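Local coordinates for protein oxaloacetate acetyl hydrolase (Cryphonectria parasitica, PDB 3LYE) that is a fungal enzyme of the phosphoenolpyruvate phosphomutase family, built on a TIM barrel and modelled as a four-chain assembly with bound calcium ions, at residues Ala54-Thr57 against Ala58-Gly62; Arg75-Ala78 against Asp79-Ala82; Leu61-Asp65 against Leu66-Gln70. One frame throughout, in Å; residues are numbered along the deposited sequence.

Contact 1: Ala54-Thr57 against Ala58-Gly62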
# COMPACT_ATOMS: atom_id res chain seq x y z
N ALA A 54 9.57 0.61 16.32
CA ALA A 54 10.94 0.74 15.82
C ALA A 54 11.23 -0.38 14.84
O ALA A 54 11.90 -0.16 13.86
CB ALA A 54 11.95 0.71 16.96
N GLY A 55 10.76 -1.58 15.15
CA GLY A 55 11.01 -2.72 14.28
C GLY A 55 10.24 -2.59 12.98
O GLY A 55 10.78 -2.90 11.90
N THR A 56 8.99 -2.16 13.06
CA THR A 56 8.22 -1.96 11.85
C THR A 56 8.93 -0.94 10.95
O THR A 56 9.07 -1.12 9.74
CB THR A 56 6.79 -1.58 12.12
OG1 THR A 56 6.09 -2.55 12.91
CG2 THR A 56 6.11 -1.17 11.00
N THR A 57 9.42 0.14 11.56
CA THR A 57 10.09 1.18 10.81
C THR A 57 11.39 0.68 10.18
O THR A 57 11.67 0.94 9.00
CB THR A 57 10.36 2.41 11.69
OG1 THR A 57 9.11 2.86 12.26
CG2 THR A 57 10.89 3.54 10.87
N ALA A 58 12.19 -0.03 10.97
CA ALA A 58 13.44 -0.52 10.45
C ALA A 58 13.24 -1.53 9.34
O ALA A 58 13.96 -1.48 8.33
CB ALA A 58 14.23 -1.17 11.58
N SER A 59 12.31 -2.45 9.54
CA SER A 59 12.11 -3.50 8.55
C SER A 59 11.32 -3.10 7.31
O SER A 59 11.75 -3.39 6.19
CB SER A 59 11.48 -4.69 9.26
OG SER A 59 11.28 -5.81 8.40
N ARG A 60 10.18 -2.47 7.51
CA ARG A 60 9.39 -2.07 6.38
C ARG A 60 9.88 -0.85 5.66
O ARG A 60 9.67 -0.72 4.44
CB ARG A 60 7.94 -1.84 6.76
CG ARG A 60 7.25 -3.09 7.04
CD ARG A 60 5.76 -2.86 7.29
NE ARG A 60 5.05 -2.23 6.18
CZ ARG A 60 4.31 -2.88 5.29
NH1 ARG A 60 3.68 -2.24 4.30
NH2 ARG A 60 4.20 -4.19 5.37
N LEU A 61 10.55 0.04 6.38
CA LEU A 61 11.02 1.29 5.75
C LEU A 61 12.52 1.51 5.74
O LEU A 61 12.99 2.39 5.03
CB LEU A 61 10.35 2.48 6.45
CG LEU A 61 8.81 2.48 6.44
CD1 LEU A 61 8.26 3.68 7.20
CD2 LEU A 61 8.30 2.44 5.03
N GLY A 62 13.25 0.71 6.48
CA GLY A 62 14.68 0.89 6.54
C GLY A 62 15.10 2.23 7.13
O GLY A 62 16.17 2.77 6.79
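Ser59 N donates to Gly55 O over 2.8 Å, nearly straight, and this bond belongs to a run of four i+4 bonds along helix 53-61. Ala58 N to Ala54 O comes before it and Arg60 N to Thr56 O, also 2.8 Å, comes after. The run deteriorates at the last step. Leu61 N still reaches Thr57 O at 3.0 Å, but the bond bends to 137° and the donor stands 43° above the carbonyl plane, because the helix is widening into a pi-type turn. Gly62 then leaves helical conformation with a positive phi, and its N makes a weak bond to Ala58 O.

Among the side chains, Thr56 and Arg60 run alongside each other one turn apart, with Thr56 CG2 4.1 Å from Arg60 CD. Thr56 OG1 stands beside its own backbone N, anti to the carbonyl carbon (chi1 -58°), which points it back to Thr52 O; it also meets Asn77 ND2, and the methyl CG2 is left to lie along Arg60. Thr57 repeats the pattern, its OG1 bonded to Gly53 O. Both hydroxyls are thus bonded to carbonyls one turn back in the same chain. Ser59 differs: its OG bonds to Asp34 of the second subunit, and its side chain packs on Ser59 of that same subunit.

The arrangement is that of a short helix ending in a widened turn and a positive-phi glycine, set straight after strand 49-51 at the C-terminal end of the TIM barrel and buried against a neighbouring subunit.

Contact 2: Arg75-Ala78 against Asp79-Ala82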
# COMPACT_ATOMS: atom_id res chain seq x y z
N ARG A 75 -0.62 0.02 10.42
CA ARG A 75 -1.78 -0.82 10.25
C ARG A 75 -1.45 -1.96 9.29
O ARG A 75 -1.85 -3.08 9.52
CB ARG A 75 -2.96 -0.02 9.71
CG ARG A 75 -4.21 -0.88 9.60
CD ARG A 75 -5.11 -0.61 8.46
NE ARG A 75 -6.19 -1.62 8.45
CZ ARG A 75 -7.12 -1.72 7.51
NH1 ARG A 75 -8.05 -2.68 7.54
NH2 ARG A 75 -7.12 -0.84 6.52
N ASP A 76 -0.73 -1.68 8.21
CA ASP A 76 -0.43 -2.77 7.30
C ASP A 76 0.37 -3.87 7.96
O ASP A 76 0.11 -5.05 7.74
CB ASP A 76 0.30 -2.26 6.06
CG ASP A 76 -0.66 -1.63 5.06
OD1 ASP A 76 -0.18 -1.20 3.99
OD2 ASP A 76 -1.88 -1.55 5.35
N ASN A 77 1.37 -3.51 8.76
CA ASN A 77 2.17 -4.54 9.41
C ASN A 77 1.36 -5.28 10.46
O ASN A 77 1.48 -6.49 10.59
CB ASN A 77 3.44 -3.93 9.99
CG ASN A 77 4.62 -4.88 10.01
OD1 ASN A 77 4.78 -5.71 9.12
ND2 ASN A 77 5.46 -4.73 11.00
N ALA A 78 0.54 -4.57 11.20
CA ALA A 78 -0.26 -5.20 12.24
C ALA A 78 -1.33 -6.11 11.66
O ALA A 78 -1.59 -7.16 12.18
CB ALA A 78 -0.87 -4.14 13.17
N ASP A 79 -1.95 -5.68 10.58
CA ASP A 79 -2.99 -6.45 9.90
C ASP A 79 -2.35 -7.77 9.41
O ASP A 79 -2.90 -8.86 9.54
CB ASP A 79 -3.52 -5.60 8.75
CG ASP A 79 -4.46 -6.32 7.89
OD1 ASP A 79 -4.06 -6.85 6.83
OD2 ASP A 79 -5.59 -6.40 8.27
N MET A 80 -1.15 -7.67 8.86
CA MET A 80 -0.46 -8.84 8.39
C MET A 80 -0.14 -9.79 9.56
O MET A 80 -0.46 -10.98 9.52
CB MET A 80 0.83 -8.45 7.64
CG MET A 80 1.61 -9.63 7.09
SD MET A 80 2.83 -10.35 8.26
CE MET A 80 4.02 -9.01 8.44
N ILE A 81 0.46 -9.26 10.61
CA ILE A 81 0.87 -10.12 11.71
C ILE A 81 -0.27 -10.74 12.48
O ILE A 81 -0.24 -11.94 12.77
CB ILE A 81 1.80 -9.33 12.68
CG1 ILE A 81 3.13 -9.00 12.00
CG2 ILE A 81 2.02 -10.10 13.98
CD1 ILE A 81 3.92 -7.92 12.69
N ALA A 82 -1.28 -9.96 12.81
CA ALA A 82 -2.37 -10.48 13.61
C ALA A 82 -3.16 -11.57 12.97
O ALA A 82 -3.74 -12.39 13.68
CB ALA A 82 -3.33 -9.33 13.94
O HOH W 1 -1.35 -5.97 5.60
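Asp79 N donates to Arg75 O at 2.8 Å, the first of four i+4 backbone bonds that carry helix 71-82 to its end. The others run from Met80 N to Asp76 O, Ile81 N to Asn77 O and Ala82 N to Ala78 O; all four are regular, the last straightest at 169°.

A water bridges Asp76 and Asp79. It gives one hydrogen to Asp76 O, 2.7 Å away, and the other to Asp79 OD1 at 3.1 Å, so Asp76 O accepts both a backbone N-H and a water.

Arg75 and Asp79 carry opposite charges, too far apart for a salt bridge: NH1 of Arg75 is 4.5 Å from OD2 of Asp79, and that oxygen lies well out of the guanidinium plane, so any attraction is probably weak. Their firm partners are elsewhere. Arg75 NE and Asp79 OD2 share Ser115 OG, while Asp79 OD1 forms salt bridges to Arg114 and Arg75 of the fourth subunit, an arrangement that probably favours its charged form.

Packing contacts gather round the amide of Asn77. Met80, bent at both chi2 (-88°) and chi3, folds back alongside it and brings CE to 3.5 Å from Asn77 OD1. Ile81 crosses the same amide at a slant, with CD1 3.9 Å from Asn77 ND2, which also bonds to Tyr33 O.

Ala78 and Ile81 lie on Met51 and Leu91, so this is a helix of the beta-alpha-beta crossover between strands 49-51 and 91-94, packed on the outside of the TIM barrel.

Contact 3: Leu61-Asp65 against Leu66-Gln70; sequences LGQPD and LAIAQ
The backbone folds sharply at Asp65, the centre of an inverse gamma turn closed by Leu66 N to Pro64 O at 2.9 Å. The bond is bent to 135°, as so small a ring requires, and the donor sits above the carbonyl plane instead of on a lone pair. Two residues on, Ala67 takes a positive phi (58°), and the chain doubles back, bringing Ile68 against Leu61, Gln63 and Pro64, and Ala69 beside Leu61.

Ile68 fills the inside of the bend. Its CG1 lies beside the backbone N (chi1 -67°), which carries CD1 to 3.9 Å from Gln63 CB and to 3.7 Å from Pro64 O, while CG2 touches Gln63 as well and lies 4.1 Å from Leu61 CD1. Gln63, bent at chi2, lies across Ile68 at about a right angle. Pro64 is used on two of its ring atoms: CD touches Ile68 CD1, and CG meets Leu66 CD1. Leu61 closes the far end, its CD1 resting on Ala69 CA at 3.8 Å.

One water bridges the two segments. It donates to Asp65 OD2 at 2.7 Å and accepts from Ala67 N at 2.8 Å, linking the carboxylate to the backbone beyond the turn. The side chain of Asp65 also lies about 4 Å from a bound calcium ion.

Other copies of the protein complete the packing: Leu66 meets Leu288 of the second subunit, and Ile68 meets Arg107 of the third. Gln70 is the N-cap of helix 71-82, its N held by Asp73 OD2. This is a helix-to-helix loop with an inverse gamma turn, between helix 53-61 and helix 71-82, in the connection that leaves the C-terminal end of strand 49-51, the end of a TIM barrel at which active sites generally lie.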
# COMPACT_ATOMS: atom_id res chain seq x y z
N LEU A 61 10.55 0.04 6.38
CA LEU A 61 11.02 1.29 5.75
C LEU A 61 12.52 1.51 5.74
O LEU A 61 12.99 2.39 5.03
CB LEU A 61 10.35 2.48 6.45
CG LEU A 61 8.81 2.48 6.44
CD1 LEU A 61 8.26 3.68 7.20
CD2 LEU A 61 8.30 2.44 5.03
N GLY A 62 13.25 0.71 6.48
CA GLY A 62 14.68 0.89 6.54
C GLY A 62 15.10 2.23 7.13
O GLY A 62 16.17 2.77 6.79
N GLN A 63 14.33 2.72 8.10
CA GLN A 63 14.56 4.01 8.71
C GLN A 63 14.59 3.95 10.23
O GLN A 63 14.19 2.93 10.80
CB GLN A 63 13.43 4.95 8.28
CG GLN A 63 13.36 5.22 6.80
CD GLN A 63 14.51 5.95 6.22
OE1 GLN A 63 14.89 5.77 5.02
NE2 GLN A 63 15.07 6.82 7.00
N PRO A 64 15.15 4.99 10.87
CA PRO A 64 15.20 5.03 12.32
C PRO A 64 13.83 5.35 12.90
O PRO A 64 12.96 5.87 12.21
CB PRO A 64 16.16 6.16 12.62
CG PRO A 64 16.28 6.94 11.40
CD PRO A 64 15.76 6.17 10.25
N ASP A 65 13.69 5.16 14.20
CA ASP A 65 12.41 5.37 14.90
C ASP A 65 12.18 6.82 15.25
O ASP A 65 12.20 7.18 16.41
CB ASP A 65 12.43 4.46 16.15
CG ASP A 65 11.10 4.33 16.81
OD1 ASP A 65 11.10 4.08 18.04
OD2 ASP A 65 10.07 4.48 16.15
N LEU A 66 11.91 7.62 14.22
CA LEU A 66 11.71 9.06 14.34
C LEU A 66 10.40 9.56 13.73
O LEU A 66 10.36 10.51 12.95
CB LEU A 66 12.91 9.76 13.70
CG LEU A 66 14.26 9.51 14.38
CD1 LEU A 66 15.41 10.03 13.56
CD2 LEU A 66 14.25 10.15 15.75
N ALA A 67 9.32 8.87 14.04
CA ALA A 67 7.99 9.22 13.53
C ALA A 67 7.92 9.23 12.02
O ALA A 67 7.29 10.07 11.39
CB ALA A 67 7.52 10.55 14.10
N ILE A 68 8.59 8.25 11.42
CA ILE A 68 8.65 8.07 9.97
C ILE A 68 7.51 7.13 9.58
O ILE A 68 6.83 7.35 8.56
CB ILE A 68 10.04 7.65 9.51
CG1 ILE A 68 11.02 8.82 9.76
CG2 ILE A 68 10.01 7.25 8.06
CD1 ILE A 68 12.47 8.47 9.64
N ALA A 69 7.31 6.05 10.31
CA ALA A 69 6.18 5.18 10.03
C ALA A 69 4.91 5.95 10.45
O ALA A 69 4.88 6.57 11.52
CB ALA A 69 6.28 3.90 10.80
N GLN A 70 3.89 5.90 9.61
CA GLN A 70 2.61 6.56 9.89
C GLN A 70 1.52 5.50 9.96
O GLN A 70 1.82 4.28 9.99
CB GLN A 70 2.32 7.68 8.89
CG GLN A 70 3.46 8.69 8.84
CD GLN A 70 3.16 9.97 8.13
OE1 GLN A 70 3.36 11.06 8.65
NE2 GLN A 70 2.77 9.85 6.94
O HOH W 2 8.92 6.95 16.04

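Overall arrangement
All three contacts belong to the connection from strand 49-51 to strand 91-94. Contact 1 is buried; contacts 2 and 3 are partly buried. Contacts 1 and 3 share Leu61 and Gly62, where helix gives way to loop, and Thr57 CG2 packs on Gln63 O and Pro64 O. Contacts 1 and 2 lie on successive helices, tied to each other through Thr56 and Asn77. Contacts 2 and 3 do not touch. Bonding of the i+4 kind runs through both helices, regular to the end at contact 2 but widening at the end of contact 1, whereas contact 3 relies on one inverse gamma turn, a water and apolar packing.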